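Local atomic coordinates of hypothetical protein PA3499 (PDB entry 2IG8), a protein that is of unknown function but belongs to the YjgF-like family of small trimeric alpha/beta proteins. Residues Val4-Ala9 with Ser19-Leu24. Sequence-based numbering, arbitrary orientation.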
loop_
_atom_site.group_PDB
_atom_site.type_symbol
_atom_site.label_atom_id
_atom_site.label_comp_id
_atom_site.label_asym_id
_atom_site.label_seq_id
_atom_site.Cartn_x
_atom_site.Cartn_y
_atom_site.Cartn_z
ATOM N N VAL B 4 2.380 -19.025 10.231
ATOM C CA VAL B 4 1.704 -17.781 10.590
ATOM C C VAL B 4 1.103 -17.914 11.979
ATOM O O VAL B 4 0.477 -18.933 12.295
ATOM C CB VAL B 4 0.651 -17.305 9.536
ATOM C CG1 VAL B 4 -0.017 -18.436 8.877
ATOM C CG2 VAL B 4 -0.372 -16.379 10.170
ATOM N N ARG B 5 1.342 -16.902 12.820
ATOM C CA ARG B 5 0.673 -16.834 14.107
ATOM C C ARG B 5 0.061 -15.476 14.336
ATOM O O ARG B 5 0.655 -14.421 14.070
ATOM C CB ARG B 5 1.556 -17.301 15.282
ATOM C CG ARG B 5 2.472 -16.311 15.932
ATOM C CD ARG B 5 3.030 -16.846 17.272
ATOM N NE ARG B 5 3.684 -15.772 18.043
ATOM C CZ ARG B 5 4.970 -15.417 17.942
ATOM N NH1 ARG B 5 5.448 -14.408 18.680
ATOM N NH2 ARG B 5 5.789 -16.054 17.106
ATOM N N ARG B 6 -1.161 -15.525 14.830
ATOM C CA ARG B 6 -1.895 -14.335 15.126
ATOM C C ARG B 6 -1.286 -13.693 16.355
ATOM O O ARG B 6 -1.065 -14.356 17.363
ATOM C CB ARG B 6 -3.347 -14.689 15.365
ATOM C CG ARG B 6 -4.254 -13.778 14.651
ATOM C CD ARG B 6 -4.475 -12.591 15.437
ATOM N NE ARG B 6 -5.696 -11.901 15.061
ATOM C CZ ARG B 6 -6.917 -12.394 15.202
ATOM N NH1 ARG B 6 -7.096 -13.623 15.666
ATOM N NH2 ARG B 6 -7.966 -11.650 14.864
ATOM N N ILE B 7 -0.994 -12.405 16.259
ATOM C CA ILE B 7 -0.349 -11.690 17.352
ATOM C C ILE B 7 -1.403 -10.869 18.030
ATOM O O ILE B 7 -2.055 -10.053 17.391
ATOM C CB ILE B 7 0.767 -10.757 16.851
ATOM C CG1 ILE B 7 1.877 -11.574 16.192
ATOM C CG2 ILE B 7 1.320 -9.908 18.009
ATOM C CD1 ILE B 7 2.544 -12.548 17.120
ATOM N N ARG B 8 -1.576 -11.101 19.322
ATOM C CA ARG B 8 -2.547 -10.350 20.111
ATOM C C ARG B 8 -1.892 -9.446 21.145
ATOM O O ARG B 8 -1.274 -9.930 22.099
ATOM C CB ARG B 8 -3.468 -11.320 20.803
ATOM C CG ARG B 8 -4.169 -12.208 19.831
ATOM C CD ARG B 8 -4.964 -13.220 20.570
ATOM N NE ARG B 8 -5.661 -14.169 19.707
ATOM C CZ ARG B 8 -6.706 -13.877 18.933
ATOM N NH1 ARG B 8 -7.279 -14.844 18.233
ATOM N NH2 ARG B 8 -7.179 -12.637 18.842
ATOM N N ALA B 9 -2.043 -8.140 20.945
ATOM C CA ALA B 9 -1.661 -7.137 21.930
ATOM C C ALA B 9 -2.883 -6.828 22.830
ATOM O O ALA B 9 -3.977 -6.553 22.327
ATOM C CB ALA B 9 -1.174 -5.878 21.225
ATOM N N SER B 19 -13.665 -8.304 10.694
ATOM C CA SER B 19 -13.255 -9.164 9.569
ATOM C C SER B 19 -11.795 -8.886 9.135
ATOM O O SER B 19 -11.448 -8.955 7.948
ATOM C CB SER B 19 -14.232 -8.994 8.411
ATOM O OG SER B 19 -14.368 -7.641 8.030
ATOM N N TRP B 20 -10.952 -8.601 10.126
ATOM C CA TRP B 20 -9.516 -8.456 9.941
ATOM C C TRP B 20 -8.800 -8.844 11.230
ATOM O O TRP B 20 -9.410 -8.883 12.309
ATOM C CB TRP B 20 -9.168 -7.030 9.548
ATOM C CG TRP B 20 -9.463 -6.044 10.647
ATOM C CD1 TRP B 20 -8.612 -5.619 11.625
ATOM C CD2 TRP B 20 -10.703 -5.389 10.874
ATOM N NE1 TRP B 20 -9.255 -4.726 12.451
ATOM C CE2 TRP B 20 -10.546 -4.580 12.017
ATOM C CE3 TRP B 20 -11.943 -5.416 10.225
ATOM C CZ2 TRP B 20 -11.582 -3.791 12.521
ATOM C CZ3 TRP B 20 -12.970 -4.645 10.726
ATOM C CH2 TRP B 20 -12.781 -3.833 11.861
ATOM N N SER B 21 -7.508 -9.128 11.101
ATOM C CA SER B 21 -6.619 -9.358 12.227
ATOM C C SER B 21 -5.729 -8.136 12.401
ATOM O O SER B 21 -5.162 -7.626 11.419
ATOM C CB SER B 21 -5.740 -10.590 11.985
ATOM O OG SER B 21 -6.515 -11.775 11.917
ATOM N N ASN B 22 -5.591 -7.667 13.636
ATOM C CA ASN B 22 -4.730 -6.499 13.898
ATOM C C ASN B 22 -3.291 -6.775 13.501
ATOM O O ASN B 22 -2.647 -5.927 12.878
ATOM C CB ASN B 22 -4.811 -6.054 15.376
ATOM C CG ASN B 22 -6.078 -5.279 15.686
ATOM O OD1 ASN B 22 -6.533 -5.233 16.837
ATOM N ND2 ASN B 22 -6.662 -4.670 14.672
ATOM N N ALA B 23 -2.787 -7.957 13.852
ATOM C CA ALA B 23 -1.423 -8.330 13.476
ATOM C C ALA B 23 -1.245 -9.839 13.247
ATOM O O ALA B 23 -1.781 -10.673 13.993
ATOM C CB ALA B 23 -0.431 -7.807 14.521
ATOM N N LEU B 24 -0.500 -10.178 12.198
ATOM C CA LEU B 24 -0.181 -11.565 11.861
ATOM C C LEU B 24 1.308 -11.621 11.628
ATOM O O LEU B 24 1.824 -10.865 10.796
ATOM C CB LEU B 24 -0.886 -12.020 10.578
ATOM C CG LEU B 24 -2.415 -12.009 10.522
ATOM C CD1 LEU B 24 -2.846 -12.212 9.094
ATOM C CD2 LEU B 24 -3.004 -13.080 11.415
HETATM O O HOH W 1 -4.214 -9.539 15.951
#
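R6 and L24 face each other as an antiparallel non-hydrogen-bonded pair, their CA atoms 4.6 Å apart, where strand 4-6 runs beside the start of strand 23-26. One step on, I7 N donates a hydrogen bond to A23 O over 3.0 Å. Beyond this bond the chains separate and a water bridges I7 O, 2.6 Å away, and A23 N, 3.0 Å away, so a solvent molecule stands where a direct I7-A23 return bond would close the pair.

R6 and L24 make the largest shares of the contact. The R6 chain bends at chi2 (-84°), which swings the guanidinium back along segment 19-24. On the way CG rests on L24 CD2, 3.5 Å off, the two side chains crossing at a slant, and CD passes by A23 O. S21 OG lies over one face of the guanidinium, 3.3 Å from R6 NE; the angle is poor for a bond, and that hydroxyl is instead hydrogen-bonded to F108 O of the second subunit. The R6 charge has a long, weak ion pair with D14, whose carboxylate also accepts from N22 N. V4 CG2 reaches L24 CD2 more loosely. Toward helix 53-70, I7 CB meets A23 CB at 3.9 Å; I7 also packs on A70 and A23 on L67, both of that helix.

Within this chain strand 4-6 is an outermost strand of the mixed sheet, joined to 23-26 by a long loop without helix or strand; V4 and S21 also make backbone hydrogen bonds to the second subunit. A mixed sheet backed by helices, with this edge pair at a subunit interface, is consistent with the YjgF-like fold and its trimeric assembly.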